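Local atomic coordinates of putative carboxynorspermidine decarboxylase protein (Sinorhizobium meliloti, PDB entry 3MT1), a protein that probably decarboxylates carboxynorspermidine and carboxyspermidine to norspermidine and spermidine, with pyridoxal 5'-phosphate as cofactor. Residues L242-L247 with I258-S262; E275-V279 with F301-F306. All blocks are in the same frame, centred on the assembly; numbering follows the deposited sequence.

Interaction 1 (L242-L247 with I258-S262); sequences LEVTVL and IVDSS
Asp-260 folds its CG into the position between its own backbone N and carbonyl carbon (chi1 62°), which carries the carboxylate across to the backbone of Thr-245, while Val-244, with CG1 anti to its carbonyl carbon, presents CG2 to Val-259. The setting is the antiparallel hairpin of strands 240-251 and 255-259 in the beta domain of this class-II decarboxylase. Val-246 and Val-259 form a non-hydrogen-bonded pair with their CA atoms 4.4 Å apart. On one side of it Leu-247 N donates to Ile-258 O at 2.7 Å; on the other, Asp-260 N reaches Thr-245 O at 3.1 Å.

The example illustrates how a side chain can continue a ladder where a strand stops. Asp-260 is the centre of an inverse gamma turn that diverts the backbone, and OD1, in place of its own backbone O, accepts the Thr-245 N-H at 3.0 Å and nearly straight (165°), the donor lying well above the carboxylate plane. OD2 bonds to the hydroxyl of Thr-4, which also pairs with Thr-245 OG1. With an alanine here, the Thr-245 amide would probably be left without this acceptor and the Thr-4 hydroxyl without its partner in the carboxylate.

Apolar groups pack beside this polar link. Val-244 CG2 meets Val-259 CB at 3.6 Å, and its CG1 lies 3.7 Å from Ser-261 CB; Ile-316 and Phe-318 of the adjoining strand also pack on Val-244. Leu-247, which touches Ala-80 of the second subunit too, crosses Asp-260 at about a right angle, CD1 coming 3.8 Å from Asp-260 CB. Farther along, Leu-242 CD2 rests 3.6 Å from Ser-261 OG, the hydroxyl oxygen that is hydrogen-bonded to His-266 ND1.

Interaction 2 (E275-V279 with F301-F306); sequences ETAKV and FGEFRF
Val-279 and Phe-304 make the central apolar contact between the 275-279 loop, which follows helix 268-273, and strand 300-306 of the C-terminal beta domain, a case of a loop packing on a sheet through a ring face. Val-279 CG2 stands 3.6 Å from the centroid of the Phe-304 ring and only 5° off its normal, a CH-pi contact over the middle of the face. With CG1 of Val-279 anti to the backbone N (chi1 -177°), CG2 is placed over Phe-304 while CG1 extends toward Phe-306, 4.1 Å from its CE1. Ala-277 CB in turn sits at the edge of the Phe-301 ring, 4.1 Å from CD2.

Polar contacts are made by the backbone. Ala-277 N donates to Phe-301 O at 2.7 Å in an almost straight bond. The carbonyl O of Ala-277 lies in the plane of the Phe-304 ring, 3.2 Å from CZ, at its hydrogen-bearing edge.

Steric limits enter at Gly-302, where a CB would run into CZ of Phe-304. Phe-318 of strand 315-318 joins the cluster by stacking with Phe-301 and touching Phe-304, Ala-277 and Val-279.

Phe-304 is therefore approached at face and edge by different groups: a methyl suits the pi cloud and a carbonyl oxygen the slightly positive rim, so the two contacts use electrostatically different parts of one ring and probably restrict how it can turn.

Overall arrangement
Both contacts reach the same mixed sheet of the beta domain, and their centres lie about 13 Å apart. Interaction 1 is buried and joins two neighbouring strands, combining two backbone bonds with one to a carboxylate and with valine packing; the second subunit also reaches it. Interaction 2 is only partly buried, ties an irregular loop to strand 300-306, and relies on aromatic packing with one backbone bond; no other chain of the assembly touches it. The two meet at Phe-301, whose CE1 is 3.6 Å from Val-259 CG2 and whose CZ packs near Ser-261. Phe-318 of strand 315-318, which pairs with strand 240-251, packs against both contacts.

Interaction 1 (L242-L247 with I258-S262)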
loop_
_atom_site.group_PDB
_atom_site.type_symbol
_atom_site.label_atom_id
_atom_site.label_comp_id
_atom_site.label_asym_id
_atom_site.label_seq_id
_atom_site.Cartn_x
_atom_site.Cartn_y
_atom_site.Cartn_z
ATOM N N LEU B 242 7.640 -10.219 11.472
ATOM C CA LEU B 242 6.733 -9.173 11.936
ATOM C C LEU B 242 6.103 -9.622 13.274
ATOM O O LEU B 242 5.290 -10.541 13.288
ATOM C CB LEU B 242 5.644 -8.836 10.878
ATOM C CG LEU B 242 4.507 -7.861 11.265
ATOM C CD1 LEU B 242 5.022 -6.502 11.796
ATOM C CD2 LEU B 242 3.402 -7.669 10.158
ATOM N N GLU B 243 6.472 -8.965 14.374
ATOM C CA GLU B 243 5.965 -9.294 15.698
ATOM C C GLU B 243 4.610 -8.652 16.036
ATOM O O GLU B 243 4.484 -7.426 15.983
ATOM C CB GLU B 243 7.011 -8.893 16.733
ATOM C CG GLU B 243 8.388 -9.526 16.478
ATOM C CD GLU B 243 8.373 -11.060 16.495
ATOM O OE1 GLU B 243 7.699 -11.686 17.370
ATOM O OE2 GLU B 243 9.048 -11.650 15.626
ATOM N N VAL B 244 3.607 -9.456 16.392
ATOM C CA VAL B 244 2.277 -8.905 16.739
ATOM C C VAL B 244 1.658 -9.512 18.032
ATOM O O VAL B 244 2.110 -10.551 18.523
ATOM C CB VAL B 244 1.227 -9.038 15.588
ATOM C CG1 VAL B 244 1.736 -8.435 14.282
ATOM C CG2 VAL B 244 0.820 -10.503 15.384
ATOM N N THR B 245 0.618 -8.855 18.547
ATOM C CA THR B 245 -0.059 -9.262 19.741
ATOM C C THR B 245 -1.493 -9.550 19.364
ATOM O O THR B 245 -2.028 -8.917 18.467
ATOM C CB THR B 245 0.000 -8.146 20.825
ATOM O OG1 THR B 245 1.365 -7.890 21.162
ATOM C CG2 THR B 245 -0.664 -8.579 22.086
ATOM N N VAL B 246 -2.117 -10.508 20.055
ATOM C CA VAL B 246 -3.557 -10.739 19.910
ATOM C C VAL B 246 -4.273 -9.732 20.778
ATOM O O VAL B 246 -3.864 -9.488 21.909
ATOM C CB VAL B 246 -3.940 -12.151 20.314
ATOM C CG1 VAL B 246 -5.458 -12.321 20.416
ATOM C CG2 VAL B 246 -3.330 -13.141 19.322
ATOM N N LEU B 247 -5.317 -9.127 20.227
ATOM C CA LEU B 247 -6.070 -8.082 20.905
ATOM C C LEU B 247 -7.495 -8.526 21.274
ATOM O O LEU B 247 -8.074 -8.033 22.230
ATOM C CB LEU B 247 -6.138 -6.833 20.020
ATOM C CG LEU B 247 -4.872 -6.121 19.582
ATOM C CD1 LEU B 247 -5.307 -5.045 18.693
ATOM C CD2 LEU B 247 -4.095 -5.538 20.751
ATOM N N ILE B 258 -7.750 -11.392 16.420
ATOM C CA ILE B 258 -7.359 -10.083 15.891
ATOM C C ILE B 258 -5.989 -9.677 16.417
ATOM O O ILE B 258 -5.769 -9.682 17.627
ATOM C CB ILE B 258 -8.345 -8.962 16.334
ATOM C CG1 ILE B 258 -9.806 -9.449 16.331
ATOM C CG2 ILE B 258 -8.137 -7.653 15.485
ATOM C CD1 ILE B 258 -10.418 -9.574 14.931
ATOM N N VAL B 259 -5.088 -9.287 15.522
ATOM C CA VAL B 259 -3.772 -8.830 15.925
ATOM C C VAL B 259 -3.582 -7.343 15.630
ATOM O O VAL B 259 -4.355 -6.725 14.858
ATOM C CB VAL B 259 -2.640 -9.638 15.272
ATOM C CG1 VAL B 259 -2.816 -11.134 15.585
ATOM C CG2 VAL B 259 -2.565 -9.377 13.767
ATOM N N ASP B 260 -2.550 -6.772 16.252
ATOM C CA ASP B 260 -2.380 -5.339 16.210
ATOM C C ASP B 260 -1.640 -4.882 14.943
ATOM O O ASP B 260 -0.717 -4.094 15.005
ATOM C CB ASP B 260 -1.751 -4.817 17.493
ATOM C CG ASP B 260 -0.335 -5.365 17.754
ATOM O OD1 ASP B 260 0.151 -6.288 17.036
ATOM O OD2 ASP B 260 0.296 -4.847 18.722
ATOM N N SER B 261 -2.092 -5.355 13.799
ATOM C CA SER B 261 -1.443 -5.074 12.549
ATOM C C SER B 261 -2.491 -5.247 11.464
ATOM O O SER B 261 -3.634 -5.600 11.768
ATOM C CB SER B 261 -0.308 -6.077 12.345
ATOM O OG SER B 261 0.415 -5.859 11.149
ATOM N N SER B 262 -2.104 -5.035 10.207
ATOM C CA SER B 262 -3.001 -5.143 9.054
ATOM C C SER B 262 -2.213 -5.552 7.802
ATOM O O SER B 262 -1.191 -4.935 7.478
ATOM C CB SER B 262 -3.658 -3.787 8.838
ATOM O OG SER B 262 -4.506 -3.769 7.720
#

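Interaction 2 (E275-V279 with F301-F306)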
loop_
_atom_site.group_PDB
_atom_site.type_symbol
_atom_site.label_atom_id
_atom_site.label_comp_id
_atom_site.label_asym_id
_atom_site.label_seq_id
_atom_site.Cartn_x
_atom_site.Cartn_y
_atom_site.Cartn_z
ATOM N N GLU B 275 -2.242 -14.140 -0.829
ATOM C CA GLU B 275 -1.519 -15.236 -0.195
ATOM C C GLU B 275 -1.635 -15.014 1.276
ATOM O O GLU B 275 -2.086 -13.971 1.733
ATOM C CB GLU B 275 -0.018 -15.270 -0.575
ATOM C CG GLU B 275 0.312 -15.651 -2.032
ATOM C CD GLU B 275 0.092 -17.146 -2.375
ATOM O OE1 GLU B 275 -0.203 -17.950 -1.456
ATOM O OE2 GLU B 275 0.213 -17.513 -3.576
ATOM N N THR B 276 -1.125 -15.982 2.005
ATOM C CA THR B 276 -1.238 -16.038 3.428
ATOM C C THR B 276 0.145 -15.922 4.043
ATOM O O THR B 276 1.117 -16.243 3.405
ATOM C CB THR B 276 -1.782 -17.380 3.776
ATOM O OG1 THR B 276 -0.899 -18.359 3.220
ATOM C CG2 THR B 276 -3.217 -17.562 3.158
ATOM N N ALA B 277 0.220 -15.467 5.287
ATOM C CA ALA B 277 1.493 -15.271 5.954
ATOM C C ALA B 277 2.035 -16.587 6.508
ATOM O O ALA B 277 1.483 -17.652 6.228
ATOM C CB ALA B 277 1.367 -14.206 7.047
ATOM N N LYS B 278 3.116 -16.546 7.274
ATOM C CA LYS B 278 3.644 -17.800 7.828
ATOM C C LYS B 278 3.908 -17.771 9.321
ATOM O O LYS B 278 4.447 -16.785 9.836
ATOM C CB LYS B 278 4.909 -18.225 7.104
ATOM C CG LYS B 278 4.654 -18.817 5.758
ATOM C CD LYS B 278 5.962 -18.952 4.987
ATOM C CE LYS B 278 6.337 -17.651 4.298
ATOM N NZ LYS B 278 5.092 -17.024 3.755
ATOM N N VAL B 279 3.555 -18.877 9.981
ATOM C CA VAL B 279 3.735 -19.066 11.403
ATOM C C VAL B 279 4.537 -20.355 11.688
ATOM O O VAL B 279 4.628 -21.254 10.841
ATOM C CB VAL B 279 2.365 -19.044 12.104
ATOM C CG1 VAL B 279 2.516 -19.176 13.578
ATOM C CG2 VAL B 279 1.665 -17.702 11.808
ATOM N N PHE B 301 -4.502 -12.623 7.782
ATOM C CA PHE B 301 -3.144 -13.095 7.625
ATOM C C PHE B 301 -3.051 -14.526 7.142
ATOM O O PHE B 301 -2.143 -14.820 6.363
ATOM C CB PHE B 301 -2.363 -12.962 8.921
ATOM C CG PHE B 301 -1.967 -11.589 9.208
ATOM C CD1 PHE B 301 -2.858 -10.716 9.886
ATOM C CD2 PHE B 301 -0.724 -11.114 8.784
ATOM C CE1 PHE B 301 -2.522 -9.399 10.133
ATOM C CE2 PHE B 301 -0.352 -9.776 9.062
ATOM C CZ PHE B 301 -1.240 -8.925 9.741
ATOM N N GLY B 302 -3.956 -15.386 7.647
ATOM C CA GLY B 302 -4.003 -16.833 7.374
ATOM C C GLY B 302 -4.747 -17.698 8.408
ATOM O O GLY B 302 -5.050 -17.246 9.511
ATOM N N GLU B 303 -5.068 -18.943 8.040
ATOM C CA GLU B 303 -5.638 -19.924 8.996
ATOM C C GLU B 303 -4.446 -20.719 9.521
ATOM O O GLU B 303 -3.707 -21.323 8.738
ATOM C CB GLU B 303 -6.683 -20.866 8.355
ATOM C CG GLU B 303 -7.909 -20.180 7.726
ATOM C CD GLU B 303 -9.148 -21.106 7.522
ATOM O OE1 GLU B 303 -9.023 -22.219 6.934
ATOM O OE2 GLU B 303 -10.269 -20.711 7.937
ATOM N N PHE B 304 -4.215 -20.685 10.825
ATOM C CA PHE B 304 -3.091 -21.424 11.347
ATOM C C PHE B 304 -3.450 -22.377 12.453
ATOM O O PHE B 304 -4.501 -22.285 13.068
ATOM C CB PHE B 304 -1.982 -20.486 11.800
ATOM C CG PHE B 304 -1.464 -19.620 10.708
ATOM C CD1 PHE B 304 -0.637 -20.147 9.733
ATOM C CD2 PHE B 304 -1.843 -18.280 10.628
ATOM C CE1 PHE B 304 -0.176 -19.361 8.710
ATOM C CE2 PHE B 304 -1.384 -17.484 9.597
ATOM C CZ PHE B 304 -0.545 -18.029 8.633
ATOM N N ARG B 305 -2.558 -23.332 12.656
ATOM C CA ARG B 305 -2.586 -24.205 13.807
ATOM C C ARG B 305 -1.685 -23.639 14.920
ATOM O O ARG B 305 -0.620 -23.043 14.672
ATOM C CB ARG B 305 -2.186 -25.628 13.403
ATOM C CG ARG B 305 -3.301 -26.406 12.757
ATOM C CD ARG B 305 -2.780 -27.533 11.886
ATOM N NE ARG B 305 -3.796 -28.570 11.718
ATOM C CZ ARG B 305 -4.003 -29.254 10.591
ATOM N NH1 ARG B 305 -3.271 -29.000 9.505
ATOM N NH2 ARG B 305 -4.954 -30.191 10.541
ATOM N N PHE B 306 -2.178 -23.808 16.141
ATOM C CA PHE B 306 -1.486 -23.470 17.363
ATOM C C PHE B 306 -1.708 -24.644 18.298
ATOM O O PHE B 306 -2.630 -25.442 18.098
ATOM C CB PHE B 306 -2.069 -22.193 17.950
ATOM C CG PHE B 306 -1.936 -21.001 17.038
ATOM C CD1 PHE B 306 -0.772 -20.239 17.043
ATOM C CD2 PHE B 306 -2.963 -20.665 16.157
ATOM C CE1 PHE B 306 -0.631 -19.147 16.192
ATOM C CE2 PHE B 306 -2.835 -19.582 15.307
ATOM C CZ PHE B 306 -1.670 -18.816 15.317
#